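Local atomic coordinates of CRISPR-associated endoribonuclease Cas6 1 (Methanocaldococcus jannaschii DSM 2661, PDB entry 5YI6), a protein that probably cleaves CRISPR precursor transcripts into crRNAs as a metal-independent endoribonuclease of the Cas6 family in an adaptive immune system. Residues 167-172 and 228-233; 32-37 and 99-104. All blocks are in the same frame, centred on the assembly; numbering follows the deposited sequence.

Contact 1. Residues 167-172 and 228-233; sequences KKKYEA and EKNSMG. With PO4 (phosphate ion), chain K.
Lys169 of helix 158-174 reaches Asn230, a residue of the glycine-rich loop that precedes the last strand in Cas6 and related RAMP proteins. Earlier in the segment, Lys167 turns to Asn181 instead. The chain of Lys169 leaves the helix with CG anti to the carbonyl carbon, then bends at chi3 (-46°) and again at chi4, which swings the ammonium round to meet Asn230 coming from the opposite direction. Lys169 NZ donates a hydrogen bond to Asn230 OD1 at 2.7 Å, in the carbonyl plane and on a lone pair, with a C=O...N angle of 131°. The methylenes behind the ammonium follow it in, with Lys169 CD 3.4 Å from Asn230 OD1. Asn165 OD1, one turn earlier, and Gly225 O and Gly227 O also accept from Lys169 NZ, so its three N-H groups are shared among four oxygens, one from the lysine's own helix. The lysine also touches Phe220 and Cys224, and Tyr170 meets the same phenylalanine edge-to-face. The amide of buried Asn230 is used at both ends, because its ND2 donates to Phe226 O and Phe234 O and so ties the two limbs of the loop together. Just before it a phosphate, possibly marking where an RNA phosphate could bind, is held by the backbone: Lys229 N donates to its O4 at 2.9 Å, nearly straight at 169°.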
ATOM      1  N   LYS A 167      -3.087  11.689 -11.350  1.00 16.79           N
ATOM      2  CA  LYS A 167      -2.743  12.071 -12.719  1.00 15.87           C
ATOM      3  C   LYS A 167      -1.250  12.399 -12.841  1.00 16.75           C
ATOM      4  O   LYS A 167      -0.590  11.992 -13.816  1.00 19.82           O
ATOM      5  CB  LYS A 167      -3.604  13.263 -13.142  1.00 21.13           C
ATOM      6  CG  LYS A 167      -5.114  12.914 -13.218  1.00 21.62           C
ATOM      7  CD  LYS A 167      -5.962  14.168 -13.477  1.00 23.00           C
ATOM      8  CE  LYS A 167      -7.440  13.831 -13.704  1.00 24.24           C
ATOM      9  NZ  LYS A 167      -8.322  15.048 -13.787  1.00 29.43           N
ATOM     10  N   LYS A 168      -0.692  13.100 -11.849  1.00 19.05           N
ATOM     11  CA  LYS A 168       0.741  13.398 -11.905  1.00 22.16           C
ATOM     12  C   LYS A 168       1.586  12.131 -11.811  1.00 20.48           C
ATOM     13  O   LYS A 168       2.603  12.006 -12.502  1.00 15.90           O
ATOM     14  CB  LYS A 168       1.107  14.363 -10.787  1.00 20.67           C
ATOM     15  CG  LYS A 168       0.548  15.772 -10.996  1.00 38.02           C
ATOM     16  CD  LYS A 168       0.890  16.668  -9.810  1.00 54.12           C
ATOM     17  CE  LYS A 168       0.084  17.962  -9.827  1.00 67.17           C
ATOM     18  NZ  LYS A 168      -0.041  18.542  -8.452  1.00 73.22           N
ATOM     19  N   LYS A 169       1.199  11.195 -10.938  1.00 17.95           N
ATOM     20  CA  LYS A 169       1.911   9.922 -10.827  1.00 15.41           C
ATOM     21  C   LYS A 169       1.819   9.131 -12.109  1.00 13.33           C
ATOM     22  O   LYS A 169       2.792   8.494 -12.519  1.00 15.02           O
ATOM     23  CB  LYS A 169       1.350   9.052  -9.663  1.00 18.36           C
ATOM     24  CG  LYS A 169       1.743   9.493  -8.297  1.00 24.99           C
ATOM     25  CD  LYS A 169       1.426   8.353  -7.242  1.00 23.16           C
ATOM     26  CE  LYS A 169       0.014   7.775  -7.448  1.00 18.21           C
ATOM     27  NZ  LYS A 169      -0.592   7.401  -6.097  1.00 18.30           N
ATOM     28  N   TYR A 170       0.639   9.147 -12.755  1.00 16.88           N
ATOM     29  CA  TYR A 170       0.483   8.486 -14.044  1.00 15.10           C
ATOM     30  C   TYR A 170       1.516   9.025 -15.045  1.00 14.86           C
ATOM     31  O   TYR A 170       2.201   8.252 -15.725  1.00 17.08           O
ATOM     32  CB  TYR A 170      -0.939   8.696 -14.583  1.00 14.16           C
ATOM     33  CG  TYR A 170      -1.197   8.007 -15.879  1.00 21.85           C
ATOM     34  CD1 TYR A 170      -1.865   6.789 -15.918  1.00 21.29           C
ATOM     35  CD2 TYR A 170      -0.770   8.570 -17.094  1.00 22.36           C
ATOM     36  CE1 TYR A 170      -2.103   6.146 -17.107  1.00 21.42           C
ATOM     37  CE2 TYR A 170      -0.994   7.932 -18.277  1.00 23.49           C
ATOM     38  CZ  TYR A 170      -1.663   6.718 -18.283  1.00 23.63           C
ATOM     39  OH  TYR A 170      -1.889   6.061 -19.469  1.00 24.27           O
ATOM     40  N   GLU A 171       1.614  10.351 -15.151  1.00 19.59           N
ATOM     41  CA  GLU A 171       2.574  10.924 -16.094  1.00 20.50           C
ATOM     42  C   GLU A 171       4.004  10.610 -15.680  1.00 20.86           C
ATOM     43  O   GLU A 171       4.866  10.394 -16.542  1.00 18.62           O
ATOM     44  CB  GLU A 171       2.380  12.445 -16.233  1.00 19.76           C
ATOM     45  CG  GLU A 171       1.007  12.771 -16.766  1.00 23.17           C
ATOM     46  CD  GLU A 171       0.839  14.223 -17.188  1.00 29.89           C
ATOM     47  OE1 GLU A 171       1.683  15.082 -16.820  1.00 27.16           O
ATOM     48  OE2 GLU A 171      -0.164  14.483 -17.879  1.00 24.12           O
ATOM     49  N   ALA A 172       4.284  10.597 -14.372  1.00 18.22           N
ATOM     50  CA  ALA A 172       5.650  10.316 -13.919  1.00 19.80           C
ATOM     51  C   ALA A 172       6.033   8.876 -14.202  1.00 21.56           C
ATOM     52  O   ALA A 172       7.191   8.592 -14.535  1.00 20.53           O
ATOM     53  CB  ALA A 172       5.812  10.613 -12.424  1.00 18.65           C
ATOM     54  N   GLU A 228      -0.250   9.536  -1.513  1.00 14.28           N
ATOM     55  CA  GLU A 228       1.201   9.645  -1.468  1.00 17.27           C
ATOM     56  C   GLU A 228       1.832   8.534  -0.628  1.00 13.97           C
ATOM     57  O   GLU A 228       1.141   7.760   0.027  1.00 17.82           O
ATOM     58  CB  GLU A 228       1.613  11.015  -0.910  1.00 20.22           C
ATOM     59  CG  GLU A 228       1.101  12.144  -1.755  1.00 22.03           C
ATOM     60  CD  GLU A 228       1.353  13.486  -1.085  1.00 29.83           C
ATOM     61  OE1 GLU A 228       2.536  13.855  -0.937  1.00 39.35           O
ATOM     62  OE2 GLU A 228       0.392  14.148  -0.702  1.00 28.29           O
ATOM     63  N   LYS A 229       3.165   8.475  -0.672  1.00 16.85           N
ATOM     64  CA  LYS A 229       3.964   7.481   0.074  1.00 20.45           C
ATOM     65  C   LYS A 229       3.535   6.052  -0.256  1.00 19.98           C
ATOM     66  O   LYS A 229       3.540   5.161   0.614  1.00 15.62           O
ATOM     67  CB  LYS A 229       3.886   7.704   1.587  1.00 19.52           C
ATOM     68  CG  LYS A 229       4.465   9.098   2.034  1.00 25.31           C
ATOM     69  CD  LYS A 229       5.838   9.346   1.390  1.00 37.82           C
ATOM     70  CE  LYS A 229       6.539  10.589   1.961  1.00 49.10           C
ATOM     71  NZ  LYS A 229       7.621  11.060   1.048  1.00 48.45           N
ATOM     72  N   ASN A 230       3.154   5.818  -1.513  1.00 14.78           N
ATOM     73  CA  ASN A 230       2.748   4.452  -1.881  1.00 14.77           C
ATOM     74  C   ASN A 230       3.828   3.430  -1.534  1.00 17.21           C
ATOM     75  O   ASN A 230       3.528   2.331  -1.032  1.00 17.30           O
ATOM     76  CB  ASN A 230       2.445   4.378  -3.378  1.00 13.54           C
ATOM     77  CG  ASN A 230       1.260   5.252  -3.781  1.00 19.08           C
ATOM     78  OD1 ASN A 230       1.308   5.918  -4.816  1.00 20.34           O
ATOM     79  ND2 ASN A 230       0.199   5.297  -2.924  1.00 16.48           N
ATOM     80  N   SER A 231       5.094   3.764  -1.826  1.00 13.10           N
ATOM     81  CA  SER A 231       6.155   2.779  -1.715  1.00 15.23           C
ATOM     82  C   SER A 231       6.549   2.514  -0.267  1.00 18.81           C
ATOM     83  O   SER A 231       7.339   1.594  -0.025  1.00 15.63           O
ATOM     84  CB  SER A 231       7.379   3.187  -2.572  1.00 16.40           C
ATOM     85  OG  SER A 231       7.984   4.347  -2.039  1.00 19.72           O
ATOM     86  N   MET A 232       6.011   3.281   0.680  1.00 14.84           N
ATOM     87  CA  MET A 232       6.112   3.004   2.108  1.00 16.27           C
ATOM     88  C   MET A 232       4.884   2.268   2.653  1.00 12.68           C
ATOM     89  O   MET A 232       4.738   2.143   3.878  1.00 17.79           O
ATOM     90  CB  MET A 232       6.333   4.323   2.873  1.00 17.68           C
ATOM     91  CG  MET A 232       7.688   4.944   2.618  1.00 31.77           C
ATOM     92  SD  MET A 232       7.775   6.624   3.332  1.00 47.14           S
ATOM     93  CE  MET A 232       7.233   6.306   5.010  1.00 41.25           C
ATOM     94  N   GLY A 233       3.984   1.824   1.777  1.00 14.04           N
ATOM     95  CA  GLY A 233       2.866   0.968   2.141  1.00 14.83           C
ATOM     96  C   GLY A 233       1.557   1.675   2.361  1.00 18.21           C
ATOM     97  O   GLY A 233       0.772   1.241   3.236  1.00 14.25           O
TER
HETATM   98  P   PO4 K 307       5.270  11.725  -2.173  1.00 73.37           P
HETATM   99  O1  PO4 K 307       4.555  12.479  -3.283  1.00 78.84           O
HETATM  100  O2  PO4 K 307       4.916  12.344  -0.829  1.00 66.19           O
HETATM  101  O3  PO4 K 307       6.769  11.825  -2.383  1.00 83.79           O
HETATM  102  O4  PO4 K 307       4.889  10.252  -2.233  1.00 48.21           O

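Contact 2. Residues 32-37 and 99-104. With PO4 (phosphate ion), chain I.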
ATOM      1  N   TYR A  32      11.253  -2.171   2.934  1.00 16.02           N
ATOM      2  CA  TYR A  32      12.386  -1.364   2.472  1.00 20.35           C
ATOM      3  C   TYR A  32      13.697  -2.144   2.596  1.00 18.57           C
ATOM      4  O   TYR A  32      14.515  -2.178   1.663  1.00 14.91           O
ATOM      5  CB  TYR A  32      12.440  -0.065   3.273  1.00 19.29           C
ATOM      6  CG  TYR A  32      13.601   0.826   2.855  1.00 19.58           C
ATOM      7  CD1 TYR A  32      13.420   1.833   1.909  1.00 22.07           C
ATOM      8  CD2 TYR A  32      14.876   0.621   3.369  1.00 23.72           C
ATOM      9  CE1 TYR A  32      14.503   2.651   1.494  1.00 25.81           C
ATOM     10  CE2 TYR A  32      15.957   1.414   2.951  1.00 26.25           C
ATOM     11  CZ  TYR A  32      15.751   2.429   2.030  1.00 28.65           C
ATOM     12  OH  TYR A  32      16.825   3.199   1.621  1.00 33.52           O
ATOM     13  N   ASN A  33      13.917  -2.785   3.754  1.00 14.96           N
ATOM     14  CA  ASN A  33      15.169  -3.482   3.988  1.00 17.23           C
ATOM     15  C   ASN A  33      15.345  -4.663   3.055  1.00 18.72           C
ATOM     16  O   ASN A  33      16.480  -4.927   2.645  1.00 19.58           O
ATOM     17  CB  ASN A  33      15.287  -3.922   5.469  1.00 16.97           C
ATOM     18  CG  ASN A  33      15.425  -2.715   6.416  1.00 25.84           C
ATOM     19  OD1 ASN A  33      15.689  -1.598   5.970  1.00 25.87           O
ATOM     20  ND2 ASN A  33      15.194  -2.933   7.714  1.00 29.89           N
ATOM     21  N   LYS A  34      14.257  -5.363   2.680  1.00 14.97           N
ATOM     22  CA  LYS A  34      14.390  -6.440   1.690  1.00 16.32           C
ATOM     23  C   LYS A  34      14.810  -5.870   0.341  1.00 18.74           C
ATOM     24  O   LYS A  34      15.729  -6.378  -0.307  1.00 17.86           O
ATOM     25  CB  LYS A  34      13.071  -7.214   1.513  1.00 17.60           C
ATOM     26  CG  LYS A  34      12.573  -7.965   2.772  1.00 17.54           C
ATOM     27  CD  LYS A  34      13.609  -8.995   3.212  1.00 18.09           C
ATOM     28  CE  LYS A  34      12.989  -9.928   4.290  1.00 21.96           C
ATOM     29  NZ  LYS A  34      13.997 -10.885   4.837  1.00 19.45           N
ATOM     30  N   ILE A  35      14.115  -4.825  -0.115  1.00 16.84           N
ATOM     31  CA  ILE A  35      14.409  -4.264  -1.444  1.00 13.64           C
ATOM     32  C   ILE A  35      15.858  -3.772  -1.532  1.00 15.43           C
ATOM     33  O   ILE A  35      16.520  -3.918  -2.576  1.00 19.39           O
ATOM     34  CB  ILE A  35      13.398  -3.136  -1.753  1.00 15.95           C
ATOM     35  CG1 ILE A  35      12.005  -3.749  -2.025  1.00 17.68           C
ATOM     36  CG2 ILE A  35      13.853  -2.279  -2.953  1.00 17.23           C
ATOM     37  CD1 ILE A  35      10.876  -2.689  -2.034  1.00 18.95           C
ATOM     38  N   HIS A  36      16.378  -3.198  -0.449  1.00 18.94           N
ATOM     39  CA  HIS A  36      17.716  -2.625  -0.443  1.00 17.03           C
ATOM     40  C   HIS A  36      18.760  -3.563   0.162  1.00 20.43           C
ATOM     41  O   HIS A  36      19.901  -3.147   0.413  1.00 22.40           O
ATOM     42  CB  HIS A  36      17.691  -1.283   0.266  1.00 17.78           C
ATOM     43  CG  HIS A  36      16.819  -0.284  -0.431  1.00 23.81           C
ATOM     44  ND1 HIS A  36      15.448  -0.247  -0.277  1.00 24.55           N
ATOM     45  CD2 HIS A  36      17.120   0.672  -1.344  1.00 27.36           C
ATOM     46  CE1 HIS A  36      14.948   0.718  -1.036  1.00 25.55           C
ATOM     47  NE2 HIS A  36      15.942   1.281  -1.699  1.00 24.06           N
ATOM     48  N   SER A  37      18.431  -4.839   0.288  1.00 20.22           N
ATOM     49  CA  SER A  37      19.326  -5.811   0.902  1.00 21.24           C
ATOM     50  C   SER A  37      20.534  -6.155   0.017  1.00 24.37           C
ATOM     51  O   SER A  37      20.439  -6.234  -1.207  1.00 22.28           O
ATOM     52  CB  SER A  37      18.533  -7.097   1.204  1.00 20.53           C
ATOM     53  OG  SER A  37      19.401  -8.094   1.714  1.00 24.50           O
ATOM     54  N   LEU A  99      10.615 -15.166  -2.144  1.00 14.88           N
ATOM     55  CA  LEU A  99      10.434 -16.624  -2.053  1.00 18.29           C
ATOM     56  C   LEU A  99      11.760 -17.334  -1.813  1.00 21.78           C
ATOM     57  O   LEU A  99      11.809 -18.296  -1.043  1.00 20.84           O
ATOM     58  CB  LEU A  99       9.751 -17.172  -3.307  1.00 15.83           C
ATOM     59  CG  LEU A  99       8.267 -16.805  -3.377  1.00 19.38           C
ATOM     60  CD1 LEU A  99       7.698 -17.155  -4.732  1.00 17.81           C
ATOM     61  CD2 LEU A  99       7.472 -17.481  -2.245  1.00 23.57           C
ATOM     62  N   GLU A 100      12.849 -16.867  -2.449  1.00 20.71           N
ATOM     63  CA  GLU A 100      14.157 -17.479  -2.220  1.00 19.18           C
ATOM     64  C   GLU A 100      14.648 -17.229  -0.789  1.00 18.71           C
ATOM     65  O   GLU A 100      15.169 -18.130  -0.126  1.00 21.57           O
ATOM     66  CB  GLU A 100      15.179 -16.947  -3.244  1.00 22.23           C
ATOM     67  CG  GLU A 100      16.600 -17.487  -2.985  1.00 25.68           C
ATOM     68  CD  GLU A 100      17.652 -16.984  -3.971  1.00 28.56           C
ATOM     69  OE1 GLU A 100      17.311 -16.434  -5.031  1.00 27.32           O
ATOM     70  OE2 GLU A 100      18.841 -17.152  -3.670  1.00 32.95           O
ATOM     71  N   ASP A 101      14.528 -15.994  -0.310  1.00 17.14           N
ATOM     72  CA  ASP A 101      14.836 -15.667   1.073  1.00 16.40           C
ATOM     73  C   ASP A 101      13.989 -16.516   2.027  1.00 22.83           C
ATOM     74  O   ASP A 101      14.517 -17.242   2.890  1.00 19.19           O
ATOM     75  CB  ASP A 101      14.589 -14.149   1.240  1.00 17.57           C
ATOM     76  CG  ASP A 101      14.752 -13.640   2.651  1.00 20.84           C
ATOM     77  OD1 ASP A 101      14.908 -14.432   3.601  1.00 23.51           O
ATOM     78  OD2 ASP A 101      14.709 -12.404   2.812  1.00 20.45           O
ATOM     79  N   GLY A 102      12.667 -16.431   1.885  1.00 19.69           N
ATOM     80  CA  GLY A 102      11.752 -17.297   2.595  1.00 22.40           C
ATOM     81  C   GLY A 102      11.296 -16.800   3.949  1.00 20.35           C
ATOM     82  O   GLY A 102      10.420 -17.436   4.557  1.00 20.83           O
ATOM     83  N   LYS A 103      11.856 -15.706   4.453  1.00 20.46           N
ATOM     84  CA  LYS A 103      11.498 -15.210   5.772  1.00 19.69           C
ATOM     85  C   LYS A 103      11.288 -13.704   5.761  1.00 21.48           C
ATOM     86  O   LYS A 103      11.995 -12.965   5.073  1.00 20.26           O
ATOM     87  CB  LYS A 103      12.549 -15.577   6.830  1.00 23.12           C
ATOM     88  CG  LYS A 103      12.769 -17.088   6.908  1.00 30.33           C
ATOM     89  CD  LYS A 103      13.298 -17.506   8.249  1.00 49.98           C
ATOM     90  CE  LYS A 103      12.129 -17.509   9.246  1.00 57.13           C
ATOM     91  NZ  LYS A 103      12.529 -17.786  10.654  1.00 62.90           N
ATOM     92  N   LEU A 104      10.315 -13.252   6.542  1.00 17.27           N
ATOM     93  CA  LEU A 104      10.028 -11.822   6.676  1.00 18.45           C
ATOM     94  C   LEU A 104       9.764 -11.532   8.139  1.00 23.23           C
ATOM     95  O   LEU A 104       8.848 -12.107   8.724  1.00 21.58           O
ATOM     96  CB  LEU A 104       8.803 -11.415   5.828  1.00 16.06           C
ATOM     97  CG  LEU A 104       8.360  -9.948   5.977  1.00 19.58           C
ATOM     98  CD1 LEU A 104       9.365  -9.043   5.285  1.00 22.56           C
ATOM     99  CD2 LEU A 104       6.976  -9.762   5.367  1.00 22.85           C
TER
HETATM  100  P   PO4 I 305      17.352  -8.702   5.384  1.00 83.29           P
HETATM  101  O1  PO4 I 305      16.464  -7.500   5.114  1.00 77.24           O
HETATM  102  O2  PO4 I 305      18.498  -8.274   6.278  1.00 83.00           O
HETATM  103  O3  PO4 I 305      17.944  -9.248   4.094  1.00 67.16           O
HETATM  104  O4  PO4 I 305      16.538  -9.775   6.085  1.00 79.68           O
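Lys34 NZ is gripped from two places on the 99-104 turn and by phosphate as well. Its shortest bond is a salt bridge to Asp101 OD2 at 2.6 Å, made on the syn side of the carboxylate and 19° out of its plane. The second goes to the backbone, with Lys34 NZ 2.9 Å from Lys103 O and tilted from that carbonyl plane. Lys34 NZ also donates to O4 of a phosphate, probably from the crystallisation liquor, at 3.0 Å, and a second phosphate forms a salt bridge with the same ammonium. A bend at chi2 (-60°) followed by an extended run sends the lysine off its helix, to cross the Asp101 side chain at about a right angle. Along the way Lys34 CE passes Leu104 CD1 at 3.9 Å. Asp101 OD2 is held by Tyr42 OH as well as by Lys34, and its OD1 accepts a weak bond from Lys103 N across the glycine turn that ends the helix. Ser37 OG donates to O3 of the first phosphate at 3.0 Å. On the other side of the 32-37 segment, the rings of Tyr32, by similarity the catalytic proton acceptor, and His36 lie face to face, and His36 ND1 bonds Tyr32 O at 2.9 Å. In the N-terminal ferredoxin-like domain, Lys34 thus joins the end of helix 23-35 to the junction of helix 88-101 with edge strand 103-106; Phe94 and Tyr42 pack beside the lysine, and Leu104 rests on Val113 of strand 109-118.

Contacts 1 and 2 belong to the C-terminal and N-terminal parts of Cas6 respectively; their centres are 22 Å apart and their nearest atoms about 6 Å. Helix 23-35 runs between them: Met232 O in the glycine-rich loop accepts from Gln24 NE2 near its start, and contact 2 holds its far end. Of the catalytic residues assigned by similarity, Tyr32 and Lys53 lie near these contacts. Tyr32 lies in segment 32-37 but takes no part in the bonds to 99-104, whereas the side chain of Asn230 in contact 1 is about 7 Å from that of Lys53. The phosphates at both contacts are probably from the crystallisation liquor but may mark anion-binding surfaces, as would suit an RNA-binding enzyme.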